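Local coordinates for Glyoxalase/bleomycin resistance protein/dioxygenase (Catenulispora acidiphila, PDB 4G6X), which belongs to the vicinal oxygen chelate superfamily of glyoxalases, bleomycin resistance proteins and dioxygenases, and may act as a dioxygenase, at residues A[41-44]-A[45-49]; A[123-126]-A[127-130]. All coordinates share one frame; numbering follows the deposited sequence.

Contact 1. Residues A[41-44]-A[45-49]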
ATOM      1  N   GLU A  41      11.168 -12.840   0.812  1.00 29.32           N
ATOM      2  CA  GLU A  41      11.297 -13.076   2.262  1.00 27.36           C
ATOM      3  C   GLU A  41      12.735 -12.808   2.716  1.00 29.97           C
ATOM      4  O   GLU A  41      12.973 -12.097   3.711  1.00 32.36           O
ATOM      5  CB  GLU A  41      10.908 -14.489   2.644  1.00 29.79           C
ATOM      6  CG  GLU A  41      10.977 -14.637   4.161  1.00 34.40           C
ATOM      7  CD  GLU A  41      10.583 -15.996   4.680  1.00 45.46           C
ATOM      8  OE1 GLU A  41      10.182 -16.862   3.896  1.00 43.14           O
ATOM      9  OE2 GLU A  41      10.713 -16.195   5.907  1.00 48.58           O
ATOM     10  N   SER A  42      13.670 -13.400   1.982  1.00 28.07           N
ATOM     11  CA  SER A  42      15.109 -13.254   2.261  1.00 33.20           C
ATOM     12  C   SER A  42      15.556 -11.798   2.231  1.00 32.03           C
ATOM     13  O   SER A  42      16.351 -11.370   3.053  1.00 31.04           O
ATOM     14  CB  SER A  42      15.927 -14.026   1.196  1.00 34.10           C
ATOM     15  OG  SER A  42      17.326 -13.731   1.296  1.00 38.48           O
ATOM     16  N   PHE A  43      15.149 -11.042   1.210  1.00 28.29           N
ATOM     17  CA  PHE A  43      15.524  -9.643   1.088  1.00 27.60           C
ATOM     18  C   PHE A  43      14.890  -8.695   2.118  1.00 27.45           C
ATOM     19  O   PHE A  43      15.558  -7.882   2.753  1.00 30.70           O
ATOM     20  CB  PHE A  43      15.191  -9.101  -0.319  1.00 28.74           C
ATOM     21  CG  PHE A  43      15.727  -7.724  -0.537  1.00 26.83           C
ATOM     22  CD1 PHE A  43      17.037  -7.554  -1.000  1.00 28.24           C
ATOM     23  CD2 PHE A  43      14.961  -6.572  -0.282  1.00 26.59           C
ATOM     24  CE1 PHE A  43      17.542  -6.270  -1.171  1.00 30.58           C
ATOM     25  CE2 PHE A  43      15.480  -5.311  -0.472  1.00 26.87           C
ATOM     26  CZ  PHE A  43      16.758  -5.161  -0.944  1.00 29.26           C
ATOM     27  N   TYR A  44      13.572  -8.822   2.282  1.00 26.81           N
ATOM     28  CA  TYR A  44      12.834  -7.902   3.108  1.00 25.99           C
ATOM     29  C   TYR A  44      13.168  -8.119   4.565  1.00 29.37           C
ATOM     30  O   TYR A  44      13.210  -7.150   5.287  1.00 30.89           O
ATOM     31  CB  TYR A  44      11.317  -7.990   2.897  1.00 26.67           C
ATOM     32  CG  TYR A  44      10.895  -7.157   1.652  1.00 26.83           C
ATOM     33  CD1 TYR A  44      11.161  -7.557   0.348  1.00 28.88           C
ATOM     34  CD2 TYR A  44      10.344  -5.906   1.816  1.00 26.94           C
ATOM     35  CE1 TYR A  44      10.851  -6.724  -0.743  1.00 27.32           C
ATOM     36  CE2 TYR A  44      10.028  -5.084   0.774  1.00 27.04           C
ATOM     37  CZ  TYR A  44      10.255  -5.502  -0.551  1.00 25.84           C
ATOM     38  OH  TYR A  44       9.941  -4.680  -1.614  1.00 29.66           O
ATOM     39  N   THR A  45      13.367  -9.368   4.961  1.00 30.34           N
ATOM     40  CA  THR A  45      13.796  -9.670   6.339  1.00 32.51           C
ATOM     41  C   THR A  45      15.299  -9.563   6.538  1.00 38.95           C
ATOM     42  O   THR A  45      15.758  -8.880   7.473  1.00 41.65           O
ATOM     43  CB  THR A  45      13.293 -11.046   6.807  1.00 32.43           C
ATOM     44  OG1 THR A  45      14.007 -12.062   6.092  1.00 33.61           O
ATOM     45  CG2 THR A  45      11.827 -11.160   6.658  1.00 33.90           C
ATOM     46  N   GLY A  46      16.078 -10.177   5.651  1.00 36.12           N
ATOM     47  CA  GLY A  46      17.523 -10.265   5.828  1.00 40.28           C
ATOM     48  C   GLY A  46      18.292  -8.988   5.615  1.00 37.08           C
ATOM     49  O   GLY A  46      19.317  -8.711   6.285  1.00 40.15           O
ATOM     50  N   LYS A  47      17.835  -8.185   4.678  1.00 32.59           N
ATOM     51  CA  LYS A  47      18.468  -6.905   4.354  1.00 33.41           C
ATOM     52  C   LYS A  47      17.717  -5.742   4.985  1.00 36.99           C
ATOM     53  O   LYS A  47      18.277  -5.029   5.829  1.00 37.90           O
ATOM     54  CB  LYS A  47      18.551  -6.690   2.812  1.00 34.11           C
ATOM     55  CG  LYS A  47      19.829  -7.145   2.173  1.00 44.21           C
ATOM     56  CD  LYS A  47      19.775  -8.591   1.841  1.00 41.73           C
ATOM     57  CE  LYS A  47      20.952  -8.962   0.916  1.00 39.93           C
ATOM     58  NZ  LYS A  47      20.824 -10.408   0.670  1.00 39.09           N
ATOM     59  N   LEU A  48      16.428  -5.583   4.685  1.00 31.69           N
ATOM     60  CA  LEU A  48      15.695  -4.414   5.113  1.00 31.33           C
ATOM     61  C   LEU A  48      15.345  -4.428   6.619  1.00 32.34           C
ATOM     62  O   LEU A  48      15.076  -3.376   7.195  1.00 37.73           O
ATOM     63  CB  LEU A  48      14.409  -4.268   4.312  1.00 32.14           C
ATOM     64  CG  LEU A  48      14.667  -4.084   2.806  1.00 32.21           C
ATOM     65  CD1 LEU A  48      13.301  -3.724   2.134  1.00 31.97           C
ATOM     66  CD2 LEU A  48      15.721  -3.053   2.440  1.00 36.50           C
ATOM     67  N   GLY A  49      15.341  -5.600   7.230  1.00 33.27           N
ATOM     68  CA  GLY A  49      15.094  -5.732   8.663  1.00 35.54           C
ATOM     69  C   GLY A  49      13.663  -5.926   9.121  1.00 32.95           C
ATOM     70  O   GLY A  49      13.370  -5.891  10.345  1.00 31.97           O
TER
HETATM   71  O   HOH W   1      18.149 -11.488  -0.175  1.00 39.94           O
HETATM   72  O   HOH W   2      19.313 -11.783   3.182  1.00 53.86           O
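Glu-41 and Thr-45 open the last turn of helix 37-46, the helix after the first strand of a βαβββ module of the vicinal oxygen chelate fold. Two donors of Thr-45 grip the Glu-41 carbonyl from opposite faces of its plane: the backbone N at 3.0 Å from Glu-41 O, and the hydroxyl OG1 at 2.6 Å from the same oxygen. A chi1 of 70° sets OG1 between the backbone N and carbonyl carbon of Thr-45, tucked back against the helix. The Glu-41 carboxylate turns elsewhere, to a salt bridge with Arg-62. At Ser-42, the carbonyl takes the Gly-46 N-H, while two waters link OG and O of Ser-42 to Lys-47 NZ. Phe-43 O accepts two backbone donors, Lys-47 N and, at 3.1 Å and nearly in line with the carbonyl, Leu-48 N. Over one face of the Phe-43 ring lies Lys-47 CB, and Leu-48 CG packs obliquely against CE2. Tyr-44, whose hydroxyl bonds Asp-140, runs alongside Leu-48; there the methyl CD1 of Leu-48 sits over the ring face, 4.1 Å from the Tyr-44 centroid and 28° off its normal.

Contact 2. Residues A[123-126]-A[127-130]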
ATOM      1  N   PHE A 123      21.398   0.839  -4.667  1.00 38.91           N
ATOM      2  CA  PHE A 123      20.604   2.071  -4.737  1.00 36.73           C
ATOM      3  C   PHE A 123      20.665   2.681  -6.132  1.00 40.12           C
ATOM      4  O   PHE A 123      21.777   2.812  -6.736  1.00 37.30           O
ATOM      5  CB  PHE A 123      21.106   3.082  -3.714  1.00 38.36           C
ATOM      6  CG  PHE A 123      20.694   2.762  -2.300  1.00 37.33           C
ATOM      7  CD1 PHE A 123      19.622   3.407  -1.727  1.00 36.27           C
ATOM      8  CD2 PHE A 123      21.344   1.754  -1.588  1.00 35.75           C
ATOM      9  CE1 PHE A 123      19.220   3.092  -0.440  1.00 35.39           C
ATOM     10  CE2 PHE A 123      20.941   1.423  -0.311  1.00 35.49           C
ATOM     11  CZ  PHE A 123      19.895   2.082   0.265  1.00 32.91           C
ATOM     12  N   THR A 124      19.499   3.074  -6.642  1.00 35.77           N
ATOM     13  CA  THR A 124      19.373   3.840  -7.889  1.00 37.93           C
ATOM     14  C   THR A 124      19.382   5.353  -7.662  1.00 38.56           C
ATOM     15  O   THR A 124      19.682   6.124  -8.566  1.00 39.48           O
ATOM     16  CB  THR A 124      18.121   3.435  -8.663  1.00 35.26           C
ATOM     17  OG1 THR A 124      16.960   3.709  -7.853  1.00 37.06           O
ATOM     18  CG2 THR A 124      18.150   1.937  -8.995  1.00 37.35           C
ATOM     19  N   GLN A 125      19.047   5.766  -6.443  1.00 39.22           N
ATOM     20  CA  GLN A 125      19.168   7.154  -6.013  1.00 40.08           C
ATOM     21  C   GLN A 125      19.696   7.200  -4.602  1.00 40.77           C
ATOM     22  O   GLN A 125      19.074   6.671  -3.690  1.00 38.29           O
ATOM     23  CB  GLN A 125      17.815   7.869  -6.073  1.00 42.49           C
ATOM     24  CG  GLN A 125      17.886   9.379  -5.831  1.00 45.25           C
ATOM     25  CD  GLN A 125      16.622   9.895  -5.174  1.00 42.60           C
ATOM     26  OE1 GLN A 125      15.566   9.957  -5.806  1.00 50.18           O
ATOM     27  NE2 GLN A 125      16.704  10.197  -3.881  1.00 47.39           N
ATOM     28  N   GLU A 126      20.846   7.868  -4.451  1.00 46.35           N
ATOM     29  CA  GLU A 126      21.452   8.147  -3.146  1.00 48.79           C
ATOM     30  C   GLU A 126      20.600   9.150  -2.375  1.00 47.40           C
ATOM     31  O   GLU A 126      19.770   9.839  -2.992  1.00 43.82           O
ATOM     32  CB  GLU A 126      22.879   8.704  -3.325  1.00 55.98           C
ATOM     33  CG  GLU A 126      23.856   7.696  -3.913  1.00 64.92           C
ATOM     34  CD  GLU A 126      25.278   8.261  -4.051  1.00 72.11           C
ATOM     35  OE1 GLU A 126      25.494   9.455  -3.744  1.00 69.19           O
ATOM     36  OE2 GLU A 126      26.178   7.505  -4.469  1.00 80.94           O
ATOM     37  N   PRO A 127      20.799   9.248  -1.034  1.00 46.00           N
ATOM     38  CA  PRO A 127      20.025  10.208  -0.231  1.00 47.28           C
ATOM     39  C   PRO A 127      20.094  11.603  -0.802  1.00 48.45           C
ATOM     40  O   PRO A 127      21.182  12.150  -0.955  1.00 51.04           O
ATOM     41  CB  PRO A 127      20.708  10.163   1.135  1.00 46.20           C
ATOM     42  CG  PRO A 127      21.219   8.777   1.222  1.00 45.39           C
ATOM     43  CD  PRO A 127      21.718   8.478  -0.175  1.00 48.42           C
ATOM     44  N   THR A 128      18.943  12.175  -1.093  1.00 48.90           N
ATOM     45  CA  THR A 128      18.887  13.456  -1.770  1.00 53.10           C
ATOM     46  C   THR A 128      17.863  14.335  -1.102  1.00 53.35           C
ATOM     47  O   THR A 128      16.713  13.917  -0.851  1.00 47.16           O
ATOM     48  CB  THR A 128      18.508  13.266  -3.243  1.00 52.96           C
ATOM     49  OG1 THR A 128      19.491  12.454  -3.865  1.00 53.79           O
ATOM     50  CG2 THR A 128      18.446  14.598  -3.985  1.00 59.05           C
ATOM     51  N   ASP A 129      18.270  15.574  -0.841  1.00 55.40           N
ATOM     52  CA  ASP A 129      17.420  16.525  -0.153  1.00 63.52           C
ATOM     53  C   ASP A 129      16.324  16.985  -1.133  1.00 63.41           C
ATOM     54  O   ASP A 129      16.628  17.514  -2.198  1.00 63.90           O
ATOM     55  CB  ASP A 129      18.282  17.686   0.347  1.00 66.43           C
ATOM     56  CG  ASP A 129      17.759  18.302   1.607  1.00 75.91           C
ATOM     57  OD1 ASP A 129      18.594  18.855   2.363  1.00 81.25           O
ATOM     58  OD2 ASP A 129      16.528  18.257   1.826  1.00 72.70           O
HETATM   59  N   MSE A 130      15.054  16.743  -0.797  1.00 64.38           N
HETATM   60  CA  MSE A 130      13.935  17.122  -1.683  1.00 66.82           C
HETATM   61  C   MSE A 130      13.115  18.251  -1.076  1.00 72.96           C
HETATM   62  O   MSE A 130      11.995  18.501  -1.514  1.00 82.16           O
HETATM   63  CB  MSE A 130      13.020  15.924  -1.999  1.00 66.16           C
HETATM   64  CG  MSE A 130      13.745  14.657  -2.491  1.00 73.30           C
HETATM   65 SE   MSE A 130      14.243  14.790  -4.403  1.00 88.47          SE
HETATM   66  CE  MSE A 130      14.689  12.938  -4.866  1.00 78.81           C
TER
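A classic beta bulge breaks strand 123-129 at the outer edge of the second four-stranded sheet, where Thr-124 and Gln-125 both face Ile-137 of the hairpin partner strand 134-139. The chain turns a corner there, and the side chains of Gln-125, Thr-128 and Met-130 meet just beyond it. Gln-125 and Thr-128 converge on the backbone carbonyl of Glu-126, which accepts a side-chain hydrogen bond from each; across the contact, Met-130 meets only the Gln-125 amide. From one face of the carbonyl plane comes that amide, with NE2 of Gln-125 3.2 Å from Glu-126 O and a fairly straight N-H...O angle of 162°. The acceptor lies almost in the plane of the amide, as suits an N-H donor. From the opposite face comes the hydroxyl of Thr-128, its OG1 2.8 Å from Glu-126 O and well above the carbonyl plane. A chi1 of -60° turns OG1 beside the backbone N of Thr-128, back toward Glu-126.

The same Gln-125 NE2 is also hydrogen-bonded to Thr-135 OG1, so the amide links the bulged strand to its neighbour and its rotation is fixed on the nitrogen side. The Gln-125 and Thr-128 side chains cross at about a right angle. Next to them, the Glu-126 to Pro-127 step brings Glu-126 CB within 3.4 Å of Pro-127 CD, and both side chains touch Tyr-113 of helix 109-118. Met-130, a selenomethionine, lies past the end of the strand and reaches back to Gln-125 from the opposite direction, also touching Thr-135. Bent at chi2 (-79°), its chain places the terminal methyl against the amide, with Met-130 CE 3.2 Å from Gln-125 OE1 and 3.5 Å from Gln-125 NE2.

Read from the N terminus, the two contacts come in series, neither enclosing nor crossing the other. Contact 1 lies toward the end of helix 37-46, where the chain heads for strand 51-58 of the first sheet. After that sheet is complete, the chain enters the second half of the fold, and contact 2 appears on strand 123-129, the edge strand following helix 109-118. Each is local and closes no long loop. The centres of contacts 1 and 2 are about 21 Å apart; the nearest atoms of contacts 1 and 2 are about 7 Å apart, without touching. Both sheets have the order 1-4-3-2, and the Lys-47 carbonyl, bonded to Arg-115 of helix 109-118, ties the first half to the second.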